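Local coordinates for protein subdomain of Desmoplakin Carboxy-Terminal domain (DPCT) (Homo sapiens, PDB 1LM5) that forms part of the intermediate filament-binding tail of desmoplakin, a plakin-repeat region that probably helps anchor the cytoskeleton at desmosomes, at residues E6-P10 and Y123-G127; T159-K164 and I175-D179; I23-E27 and L42-Q46. All coordinates share one frame; numbering follows the deposited sequence.

Contact 1: E6-P10 and Y123-G127; sequences EESSP and YLTGG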
ATOM      1  N   GLU B   6     -13.772  11.279   4.536  1.00 50.48           N
ATOM      2  CA  GLU B   6     -13.793  10.012   5.267  1.00 50.00           C
ATOM      3  C   GLU B   6     -12.446   9.312   5.407  1.00 48.66           C
ATOM      4  O   GLU B   6     -12.173   8.684   6.430  1.00 49.16           O
ATOM      5  CB  GLU B   6     -14.800   9.060   4.622  1.00 51.12           C
ATOM      6  CG  GLU B   6     -16.228   9.532   4.770  1.00 54.42           C
ATOM      7  CD  GLU B   6     -16.554   9.913   6.199  1.00 55.80           C
ATOM      8  OE1 GLU B   6     -16.282   9.101   7.111  1.00 56.96           O
ATOM      9  OE2 GLU B   6     -17.082  11.026   6.413  1.00 57.24           O
ATOM     10  N   GLU B   7     -11.616   9.396   4.373  1.00 46.56           N
ATOM     11  CA  GLU B   7     -10.289   8.790   4.419  1.00 44.45           C
ATOM     12  C   GLU B   7      -9.269   9.802   3.932  1.00 42.45           C
ATOM     13  O   GLU B   7      -9.615  10.780   3.268  1.00 42.11           O
ATOM     14  CB  GLU B   7     -10.215   7.526   3.553  1.00 45.62           C
ATOM     15  CG  GLU B   7     -10.589   7.717   2.095  1.00 46.06           C
ATOM     16  CD  GLU B   7     -12.078   7.918   1.907  1.00 47.33           C
ATOM     17  OE1 GLU B   7     -12.853   7.157   2.524  1.00 48.43           O
ATOM     18  OE2 GLU B   7     -12.474   8.822   1.140  1.00 48.47           O
ATOM     19  N   SER B   8      -8.007   9.570   4.265  1.00 39.80           N
ATOM     20  CA  SER B   8      -6.965  10.488   3.850  1.00 37.21           C
ATOM     21  C   SER B   8      -5.609  10.042   4.349  1.00 33.62           C
ATOM     22  O   SER B   8      -5.500   9.139   5.175  1.00 33.98           O
ATOM     23  CB  SER B   8      -7.272  11.889   4.382  1.00 39.39           C
ATOM     24  OG  SER B   8      -6.195  12.779   4.150  1.00 46.02           O
ATOM     25  N   SER B   9      -4.575  10.685   3.832  1.00 29.83           N
ATOM     26  CA  SER B   9      -3.208  10.396   4.222  1.00 25.76           C
ATOM     27  C   SER B   9      -3.084  10.649   5.715  1.00 23.16           C
ATOM     28  O   SER B   9      -3.822  11.458   6.282  1.00 21.91           O
ATOM     29  CB  SER B   9      -2.272  11.346   3.491  1.00 28.08           C
ATOM     30  OG  SER B   9      -2.722  12.680   3.700  1.00 29.33           O
ATOM     31  N   PRO B  10      -2.153   9.953   6.380  1.00 21.91           N
ATOM     32  CA  PRO B  10      -2.005  10.184   7.814  1.00 20.61           C
ATOM     33  C   PRO B  10      -1.433  11.586   8.035  1.00 19.06           C
ATOM     34  O   PRO B  10      -0.739  12.137   7.170  1.00 18.22           O
ATOM     35  CB  PRO B  10      -0.994   9.120   8.244  1.00 20.87           C
ATOM     36  CG  PRO B  10      -1.134   8.045   7.214  1.00 22.64           C
ATOM     37  CD  PRO B  10      -1.298   8.836   5.934  1.00 21.30           C
ATOM     38  N   TYR B 123      -7.646   2.385   9.339  1.00 18.18           N
ATOM     39  CA  TYR B 123      -8.920   2.529   8.667  1.00 18.88           C
ATOM     40  C   TYR B 123      -9.091   3.900   8.026  1.00 18.52           C
ATOM     41  O   TYR B 123      -9.404   4.012   6.840  1.00 17.31           O
ATOM     42  CB  TYR B 123     -10.048   2.281   9.660  1.00 19.51           C
ATOM     43  CG  TYR B 123     -11.395   2.271   9.001  1.00 23.14           C
ATOM     44  CD1 TYR B 123     -11.831   1.158   8.299  1.00 25.69           C
ATOM     45  CD2 TYR B 123     -12.223   3.394   9.045  1.00 23.61           C
ATOM     46  CE1 TYR B 123     -13.053   1.159   7.656  1.00 26.56           C
ATOM     47  CE2 TYR B 123     -13.446   3.402   8.406  1.00 25.42           C
ATOM     48  CZ  TYR B 123     -13.856   2.281   7.712  1.00 27.62           C
ATOM     49  OH  TYR B 123     -15.068   2.277   7.062  1.00 31.39           O
ATOM     50  N   LEU B 124      -8.880   4.939   8.825  1.00 19.58           N
ATOM     51  CA  LEU B 124      -9.016   6.315   8.378  1.00 19.76           C
ATOM     52  C   LEU B 124      -8.046   6.714   7.288  1.00 20.38           C
ATOM     53  O   LEU B 124      -8.284   7.682   6.581  1.00 21.63           O
ATOM     54  CB  LEU B 124      -8.838   7.275   9.555  1.00 17.63           C
ATOM     55  CG  LEU B 124      -9.993   7.352  10.554  1.00 21.21           C
ATOM     56  CD1 LEU B 124      -9.558   8.172  11.761  1.00 20.64           C
ATOM     57  CD2 LEU B 124     -11.221   7.961   9.880  1.00 20.92           C
ATOM     58  N   THR B 125      -6.958   5.972   7.144  1.00 19.76           N
ATOM     59  CA  THR B 125      -5.973   6.328   6.142  1.00 20.32           C
ATOM     60  C   THR B 125      -5.907   5.384   4.952  1.00 21.61           C
ATOM     61  O   THR B 125      -4.885   5.301   4.277  1.00 20.75           O
ATOM     62  CB  THR B 125      -4.581   6.450   6.775  1.00 21.17           C
ATOM     63  OG1 THR B 125      -4.261   5.244   7.486  1.00 17.32           O
ATOM     64  CG2 THR B 125      -4.551   7.638   7.757  1.00 19.24           C
ATOM     65  N   GLY B 126      -6.995   4.674   4.693  1.00 22.20           N
ATOM     66  CA  GLY B 126      -6.993   3.788   3.545  1.00 23.28           C
ATOM     67  C   GLY B 126      -7.519   2.392   3.781  1.00 23.11           C
ATOM     68  O   GLY B 126      -8.057   1.776   2.866  1.00 25.88           O
ATOM     69  N   GLY B 127      -7.369   1.885   4.999  1.00 20.77           N
ATOM     70  CA  GLY B 127      -7.855   0.552   5.276  1.00 17.90           C
ATOM     71  C   GLY B 127      -6.929  -0.179   6.211  1.00 16.50           C
ATOM     72  O   GLY B 127      -5.757   0.171   6.340  1.00 16.04           O
TER

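Contact 2: T159-K164 and I175-D179; sequences TSSYAK and ISYKD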
ATOM      1  N   THR B 159     -16.867   6.410  11.937  1.00 33.34           N
ATOM      2  CA  THR B 159     -15.751   7.292  12.254  1.00 35.69           C
ATOM      3  C   THR B 159     -16.167   8.446  13.151  1.00 36.48           C
ATOM      4  O   THR B 159     -15.374   8.931  13.953  1.00 36.08           O
ATOM      5  CB  THR B 159     -15.114   7.858  10.968  1.00 36.15           C
ATOM      6  OG1 THR B 159     -16.092   8.608  10.233  1.00 37.09           O
ATOM      7  CG2 THR B 159     -14.591   6.722  10.095  1.00 35.48           C
ATOM      8  N   SER B 160     -17.418   8.876  13.019  1.00 37.47           N
ATOM      9  CA  SER B 160     -17.930   9.978  13.818  1.00 38.00           C
ATOM     10  C   SER B 160     -17.888   9.668  15.304  1.00 38.02           C
ATOM     11  O   SER B 160     -17.756  10.573  16.126  1.00 38.85           O
ATOM     12  CB  SER B 160     -19.372  10.302  13.411  1.00 40.13           C
ATOM     13  OG  SER B 160     -19.448  10.641  12.038  1.00 42.86           O
ATOM     14  N   SER B 161     -17.978   8.389  15.649  1.00 36.32           N
ATOM     15  CA  SER B 161     -17.975   7.990  17.053  1.00 35.73           C
ATOM     16  C   SER B 161     -16.631   7.526  17.617  1.00 33.98           C
ATOM     17  O   SER B 161     -16.581   6.934  18.698  1.00 35.17           O
ATOM     18  CB  SER B 161     -19.022   6.897  17.279  1.00 38.29           C
ATOM     19  OG  SER B 161     -18.705   5.739  16.526  1.00 43.38           O
ATOM     20  N   TYR B 162     -15.545   7.783  16.904  1.00 31.45           N
ATOM     21  CA  TYR B 162     -14.231   7.389  17.403  1.00 28.98           C
ATOM     22  C   TYR B 162     -13.912   8.144  18.686  1.00 28.04           C
ATOM     23  O   TYR B 162     -14.249   9.321  18.827  1.00 26.29           O
ATOM     24  CB  TYR B 162     -13.136   7.710  16.391  1.00 27.16           C
ATOM     25  CG  TYR B 162     -13.006   6.757  15.233  1.00 25.48           C
ATOM     26  CD1 TYR B 162     -11.951   6.889  14.332  1.00 25.42           C
ATOM     27  CD2 TYR B 162     -13.932   5.733  15.023  1.00 23.39           C
ATOM     28  CE1 TYR B 162     -11.816   6.037  13.251  1.00 25.40           C
ATOM     29  CE2 TYR B 162     -13.806   4.873  13.939  1.00 24.83           C
ATOM     30  CZ  TYR B 162     -12.750   5.029  13.057  1.00 26.45           C
ATOM     31  OH  TYR B 162     -12.628   4.207  11.960  1.00 25.25           O
ATOM     32  N   ALA B 163     -13.236   7.472  19.609  1.00 26.62           N
ATOM     33  CA  ALA B 163     -12.865   8.084  20.872  1.00 25.71           C
ATOM     34  C   ALA B 163     -11.994   9.312  20.607  1.00 25.60           C
ATOM     35  O   ALA B 163     -11.168   9.304  19.703  1.00 23.14           O
ATOM     36  CB  ALA B 163     -12.111   7.081  21.725  1.00 25.04           C
ATOM     37  N   LYS B 164     -12.186  10.365  21.390  1.00 25.03           N
ATOM     38  CA  LYS B 164     -11.398  11.593  21.233  1.00 26.55           C
ATOM     39  C   LYS B 164     -10.065  11.359  21.934  1.00 26.60           C
ATOM     40  O   LYS B 164      -9.831  11.842  23.042  1.00 28.69           O
ATOM     41  CB  LYS B 164     -12.137  12.770  21.872  1.00 26.53           C
ATOM     42  CG  LYS B 164     -13.572  12.952  21.375  1.00 27.75           C
ATOM     43  CD  LYS B 164     -13.625  13.179  19.863  1.00 28.57           C
ATOM     44  CE  LYS B 164     -15.037  13.493  19.380  1.00 30.89           C
ATOM     45  NZ  LYS B 164     -15.103  13.678  17.893  1.00 27.18           N
ATOM     46  N   ILE B 175     -10.050  15.481  20.426  1.00 19.39           N
ATOM     47  CA  ILE B 175     -10.597  15.157  19.127  1.00 17.94           C
ATOM     48  C   ILE B 175     -10.114  13.788  18.731  1.00 16.58           C
ATOM     49  O   ILE B 175      -9.156  13.274  19.296  1.00 17.54           O
ATOM     50  CB  ILE B 175     -10.120  16.148  18.057  1.00 18.28           C
ATOM     51  CG1 ILE B 175      -8.596  16.057  17.903  1.00 17.18           C
ATOM     52  CG2 ILE B 175     -10.534  17.566  18.439  1.00 18.38           C
ATOM     53  CD1 ILE B 175      -8.042  16.909  16.771  1.00 17.86           C
ATOM     54  N   SER B 176     -10.789  13.201  17.759  1.00 16.80           N
ATOM     55  CA  SER B 176     -10.416  11.891  17.275  1.00 17.59           C
ATOM     56  C   SER B 176      -9.448  12.110  16.134  1.00 17.44           C
ATOM     57  O   SER B 176      -9.215  13.247  15.700  1.00 16.13           O
ATOM     58  CB  SER B 176     -11.644  11.148  16.747  1.00 16.91           C
ATOM     59  OG  SER B 176     -12.089  11.719  15.529  1.00 20.37           O
ATOM     60  N   TYR B 177      -8.895  11.019  15.637  1.00 16.09           N
ATOM     61  CA  TYR B 177      -7.984  11.117  14.519  1.00 15.80           C
ATOM     62  C   TYR B 177      -8.748  11.560  13.285  1.00 17.22           C
ATOM     63  O   TYR B 177      -8.212  12.265  12.430  1.00 17.00           O
ATOM     64  CB  TYR B 177      -7.318   9.776  14.250  1.00 15.00           C
ATOM     65  CG  TYR B 177      -6.090   9.934  13.389  1.00 13.72           C
ATOM     66  CD1 TYR B 177      -4.911  10.438  13.930  1.00 14.78           C
ATOM     67  CD2 TYR B 177      -6.108   9.596  12.040  1.00 15.56           C
ATOM     68  CE1 TYR B 177      -3.771  10.602  13.155  1.00 14.75           C
ATOM     69  CE2 TYR B 177      -4.968   9.752  11.248  1.00 15.97           C
ATOM     70  CZ  TYR B 177      -3.804  10.253  11.821  1.00 12.88           C
ATOM     71  OH  TYR B 177      -2.658  10.367  11.074  1.00 14.61           O
ATOM     72  N   LYS B 178      -9.995  11.115  13.182  1.00 17.21           N
ATOM     73  CA  LYS B 178     -10.851  11.492  12.072  1.00 18.61           C
ATOM     74  C   LYS B 178     -10.976  13.018  12.113  1.00 17.63           C
ATOM     75  O   LYS B 178     -10.859  13.696  11.088  1.00 19.35           O
ATOM     76  CB  LYS B 178     -12.222  10.830  12.242  1.00 21.98           C
ATOM     77  CG  LYS B 178     -13.347  11.451  11.445  1.00 25.53           C
ATOM     78  CD  LYS B 178     -13.293  11.101   9.982  1.00 29.61           C
ATOM     79  CE  LYS B 178     -14.638  11.420   9.338  1.00 30.82           C
ATOM     80  NZ  LYS B 178     -14.637  11.139   7.875  1.00 37.45           N
ATOM     81  N   ASP B 179     -11.213  13.552  13.306  1.00 17.30           N
ATOM     82  CA  ASP B 179     -11.323  14.998  13.476  1.00 19.26           C
ATOM     83  C   ASP B 179     -10.023  15.665  13.078  1.00 18.33           C
ATOM     84  O   ASP B 179     -10.027  16.707  12.440  1.00 20.78           O
ATOM     85  CB  ASP B 179     -11.587  15.371  14.932  1.00 19.54           C
ATOM     86  CG  ASP B 179     -12.939  14.920  15.418  1.00 20.66           C
ATOM     87  OD1 ASP B 179     -13.049  14.594  16.615  1.00 20.04           O
ATOM     88  OD2 ASP B 179     -13.888  14.904  14.608  1.00 20.51           O
TER
HETATM   89  O   HOH W   1     -14.493  11.187  15.027  1.00 25.65           O

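Contact 3: I23-E27 and L42-Q46; sequences ISITE and LLEAQ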
ATOM      1  N   ILE B  23       6.881  21.673  11.528  1.00 20.90           N
ATOM      2  CA  ILE B  23       7.843  21.007  12.392  1.00 19.69           C
ATOM      3  C   ILE B  23       7.353  19.576  12.570  1.00 20.68           C
ATOM      4  O   ILE B  23       6.190  19.263  12.291  1.00 19.73           O
ATOM      5  CB  ILE B  23       7.945  21.678  13.773  1.00 20.86           C
ATOM      6  CG1 ILE B  23       6.582  21.655  14.472  1.00 21.95           C
ATOM      7  CG2 ILE B  23       8.454  23.098  13.608  1.00 19.45           C
ATOM      8  CD1 ILE B  23       6.594  22.259  15.862  1.00 22.08           C
ATOM      9  N   SER B  24       8.238  18.706  13.032  1.00 19.67           N
ATOM     10  CA  SER B  24       7.851  17.321  13.246  1.00 18.16           C
ATOM     11  C   SER B  24       6.952  17.269  14.465  1.00 16.91           C
ATOM     12  O   SER B  24       6.882  18.211  15.264  1.00 16.87           O
ATOM     13  CB  SER B  24       9.074  16.458  13.515  1.00 17.56           C
ATOM     14  OG  SER B  24       9.625  16.806  14.777  1.00 18.45           O
ATOM     15  N   ILE B  25       6.264  16.155  14.613  1.00 16.27           N
ATOM     16  CA  ILE B  25       5.406  15.965  15.759  1.00 16.37           C
ATOM     17  C   ILE B  25       6.294  16.033  17.001  1.00 15.91           C
ATOM     18  O   ILE B  25       5.951  16.658  17.997  1.00 16.56           O
ATOM     19  CB  ILE B  25       4.712  14.609  15.651  1.00 16.12           C
ATOM     20  CG1 ILE B  25       3.665  14.685  14.539  1.00 15.67           C
ATOM     21  CG2 ILE B  25       4.057  14.224  16.967  1.00 15.89           C
ATOM     22  CD1 ILE B  25       3.219  13.331  14.029  1.00 15.55           C
ATOM     23  N   THR B  26       7.445  15.383  16.920  1.00 18.99           N
ATOM     24  CA  THR B  26       8.399  15.371  18.024  1.00 19.46           C
ATOM     25  C   THR B  26       8.766  16.796  18.432  1.00 21.51           C
ATOM     26  O   THR B  26       8.762  17.141  19.617  1.00 22.16           O
ATOM     27  CB  THR B  26       9.659  14.592  17.608  1.00 19.47           C
ATOM     28  OG1 THR B  26       9.286  13.234  17.380  1.00 19.11           O
ATOM     29  CG2 THR B  26      10.733  14.635  18.694  1.00 18.19           C
ATOM     30  N   GLU B  27       9.068  17.634  17.449  1.00 20.84           N
ATOM     31  CA  GLU B  27       9.431  19.006  17.747  1.00 22.09           C
ATOM     32  C   GLU B  27       8.241  19.719  18.388  1.00 21.77           C
ATOM     33  O   GLU B  27       8.411  20.551  19.287  1.00 21.02           O
ATOM     34  CB  GLU B  27       9.876  19.722  16.469  1.00 22.99           C
ATOM     35  CG  GLU B  27      10.327  21.160  16.709  1.00 25.88           C
ATOM     36  CD  GLU B  27      11.484  21.256  17.689  1.00 29.87           C
ATOM     37  OE1 GLU B  27      11.721  22.362  18.209  1.00 31.90           O
ATOM     38  OE2 GLU B  27      12.161  20.237  17.938  1.00 31.08           O
ATOM     39  N   LEU B  42      -0.133  10.553  17.261  1.00 14.78           N
ATOM     40  CA  LEU B  42      -0.019  10.951  15.865  1.00 13.64           C
ATOM     41  C   LEU B  42       1.089  10.108  15.256  1.00 13.00           C
ATOM     42  O   LEU B  42       1.002   9.713  14.099  1.00 12.04           O
ATOM     43  CB  LEU B  42       0.332  12.427  15.731  1.00 11.52           C
ATOM     44  CG  LEU B  42      -0.812  13.337  16.171  1.00 14.86           C
ATOM     45  CD1 LEU B  42      -0.351  14.774  16.104  1.00 17.82           C
ATOM     46  CD2 LEU B  42      -2.027  13.100  15.299  1.00 14.95           C
ATOM     47  N   LEU B  43       2.130   9.843  16.047  1.00 13.12           N
ATOM     48  CA  LEU B  43       3.253   9.029  15.576  1.00 13.95           C
ATOM     49  C   LEU B  43       2.799   7.577  15.439  1.00 14.83           C
ATOM     50  O   LEU B  43       3.237   6.876  14.537  1.00 13.34           O
ATOM     51  CB  LEU B  43       4.436   9.089  16.551  1.00 17.27           C
ATOM     52  CG  LEU B  43       5.599  10.080  16.411  1.00 21.43           C
ATOM     53  CD1 LEU B  43       5.556  10.787  15.075  1.00 17.98           C
ATOM     54  CD2 LEU B  43       5.594  11.035  17.566  1.00 22.26           C
ATOM     55  N   GLU B  44       1.935   7.120  16.338  1.00 14.19           N
ATOM     56  CA  GLU B  44       1.455   5.744  16.232  1.00 16.13           C
ATOM     57  C   GLU B  44       0.707   5.600  14.926  1.00 15.34           C
ATOM     58  O   GLU B  44       0.866   4.620  14.217  1.00 14.38           O
ATOM     59  CB  GLU B  44       0.515   5.398  17.384  1.00 17.28           C
ATOM     60  CG  GLU B  44       1.192   5.353  18.731  1.00 17.35           C
ATOM     61  CD  GLU B  44       0.208   5.120  19.847  1.00 20.48           C
ATOM     62  OE1 GLU B  44      -0.973   5.491  19.679  1.00 19.94           O
ATOM     63  OE2 GLU B  44       0.622   4.586  20.892  1.00 22.44           O
ATOM     64  N   ALA B  45      -0.111   6.595  14.614  1.00 16.06           N
ATOM     65  CA  ALA B  45      -0.885   6.562  13.386  1.00 15.47           C
ATOM     66  C   ALA B  45       0.050   6.367  12.196  1.00 15.82           C
ATOM     67  O   ALA B  45      -0.310   5.721  11.219  1.00 15.49           O
ATOM     68  CB  ALA B  45      -1.679   7.847  13.230  1.00 12.26           C
ATOM     69  N   GLN B  46       1.256   6.913  12.295  1.00 14.35           N
ATOM     70  CA  GLN B  46       2.211   6.776  11.211  1.00 14.96           C
ATOM     71  C   GLN B  46       2.849   5.408  11.278  1.00 14.45           C
ATOM     72  O   GLN B  46       2.897   4.694  10.291  1.00 13.43           O
ATOM     73  CB  GLN B  46       3.285   7.851  11.317  1.00 15.19           C
ATOM     74  CG  GLN B  46       2.726   9.247  11.309  1.00 13.97           C
ATOM     75  CD  GLN B  46       3.821  10.267  11.362  1.00 14.17           C
ATOM     76  OE1 GLN B  46       4.954   9.935  11.676  1.00 16.61           O
ATOM     77  NE2 GLN B  46       3.495  11.522  11.063  1.00 15.80           N
TER

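Contact 1: E6-P10 and Y123-G127
Ser8 and Leu124 join an extended N-terminal segment to the end of a helix through one backbone hydrogen bond. The amide N of Ser8 reaches the carbonyl O of Leu124 at 3.0 Å. The same oxygen also takes a CA-H...O contact from Glu7 CA. One residue further on the roles reverse, and the carbonyl O of Ser8 receives Thr125 CA at 3.0 Å, so the two backbones exchange contacts in both directions.

The tight part is the methyl side of Thr125. Its CG2 stands 3.1 Å from Ser8 O and 3.5 Å from Pro10 CG, closer than usual for two carbons, and the threonine side chain crosses the proline ring at about a right angle. With CG2 anti to the carbonyl carbon, the methyl faces the proline while OG1 (chi1 54°) is turned to Phe121 O, its main partner. The glutamate end is looser. Leu124 CD2 comes only to 3.7 Å from Glu6 O. Of the Glu7 side chain, CB comes within 3.6 Å of Leu124 O, while the carboxylate leads away toward the second subunit, where Arg151 is a long, weak ionic partner. Glu6 is solvent-exposed, yet its carboxylate pairs with Lys178 of the same chain.

The contact thus lays the residues preceding strand 11-16 along the C-terminal end of helix 112-124, with helix 177-183 packed against Ser8, Pro10 and Leu124, and Gly126 O bonded to Arg155 of the second subunit.

Contact 2: T159-K164 and I175-D179
A capping box at the start of helix 177-183 is the element on which this contact is built, and Lys164 reaches it from the preceding loop. Ser176 is the N-cap: its OG accepts from Asp179 N at 3.0 Å, and Asp179 OD1 returns the bond by accepting from Ser176 N, nearly straight at 179°. That amide meets OD1 on the anti side, 32° out of the carboxylate plane, whereas Lys164 NZ approaches the syn lone pair at 2.6 Å in a salt bridge. Two donors therefore grip one oxygen, which should help fix the rotation of the carboxylate. The lysine gets there by bending at chi2 (-59°) and then running extended, its CD passing 3.5 Å from Ser176 N.

Segment 159-164 leads into strand 166-167, and segment 175-179 takes in the end of strand 174-175 and the start of the helix. Backbone bonds between Ile175 and Leu166 pair the strands, so the contact joins the approach to a beta-hairpin with its exit into helix 177-183, within a fold made of plakin repeats. Ser176 CB packs against Tyr162 CB, 3.8 Å away, and near Ala163 O. A water links the cap to the 3-10 turn, donating to Thr159 O at 2.6 Å and also bonded to Ser176 OG.

On the helix side, the aliphatic chain of Lys178 crosses Thr159 obliquely, its CE 3.3 Å from Thr159 OG1 and its NZ held by Leu5 O, just before segment 6-10. Thr159 CA lies over one face of the Tyr162 ring, 3.5 Å above its plane and offset toward the rim, with Tyr162 OH anchored on Leu156 O.

Contact 3: I23-E27 and L42-Q46
Ile25 projects from the first turn of helix 25-30 onto three residues of helix 36-47, and this one side chain carries most of the contact. Its CD1 is pressed on Leu42 CB at 3.5 Å, a tight carbon pair, while its CG2 lies 3.6 Å from Leu43 CD2. The isoleucine and Leu43 slide past each other in opposite directions, so that both leucine methyls are engaged: CD1 also meets Ile25 CD1 at 3.6 Å. With CG1 anti to the carbonyl carbon (chi1 -72°), Ile25 CD1 reaches Leu42, Leu43 CD1 and Gln46 NE2, while CG2, anti to the backbone N, lies on Leu43 CD2. Gln46 comes from the opposite direction and sets NE2 3.5 Å from Ile25 CD1.

That amide is a polar group beside a methyl, and partners beyond the two segments hold it: NE2 donates to Ile11 O and Ala12 O, and OE1 accepts from Ile53 N. Thr26, which brings OG1 to 4.3 Å from Leu43 CD2, is likewise bonded to Val71 O. Further out, Ile14 of strand 11-16 packs on Ile25, and Met76 and Leu80 of helix 74-88 pack on Leu43. Ser24, as N-cap, accepts from Glu27 N at 2.9 Å and so helps set the start of the helix that presents Ile25.

Antiparallel strands 11-16 and 21-23 followed by helices 25-30 and 36-47 are consistent with the plakin-repeat architecture, a beta-hairpin and then two helices.

How the contacts relate
Contact 1 and contact 2 share a boundary, their centres about 12 Å apart. Glu6 OE1 lies 2.7 Å from Lys178 NZ in a salt bridge and 3.2 Å from Thr159 OG1, a probable hydrogen bond, so one carboxylate ties the N-terminal segment to both sides of contact 2. Leu124 CD1 packs 3.3 Å from Lys178 N beside it. Contact 3 meets contact 2 through Tyr177, whose OH is 3.5 Å from Ala45 CB, although their centres are about 18 Å apart. Contacts 1 and 3 do not touch, with nearest atoms about 5 Å apart, and contact 3 falls within the sequence span that contact 1 brackets.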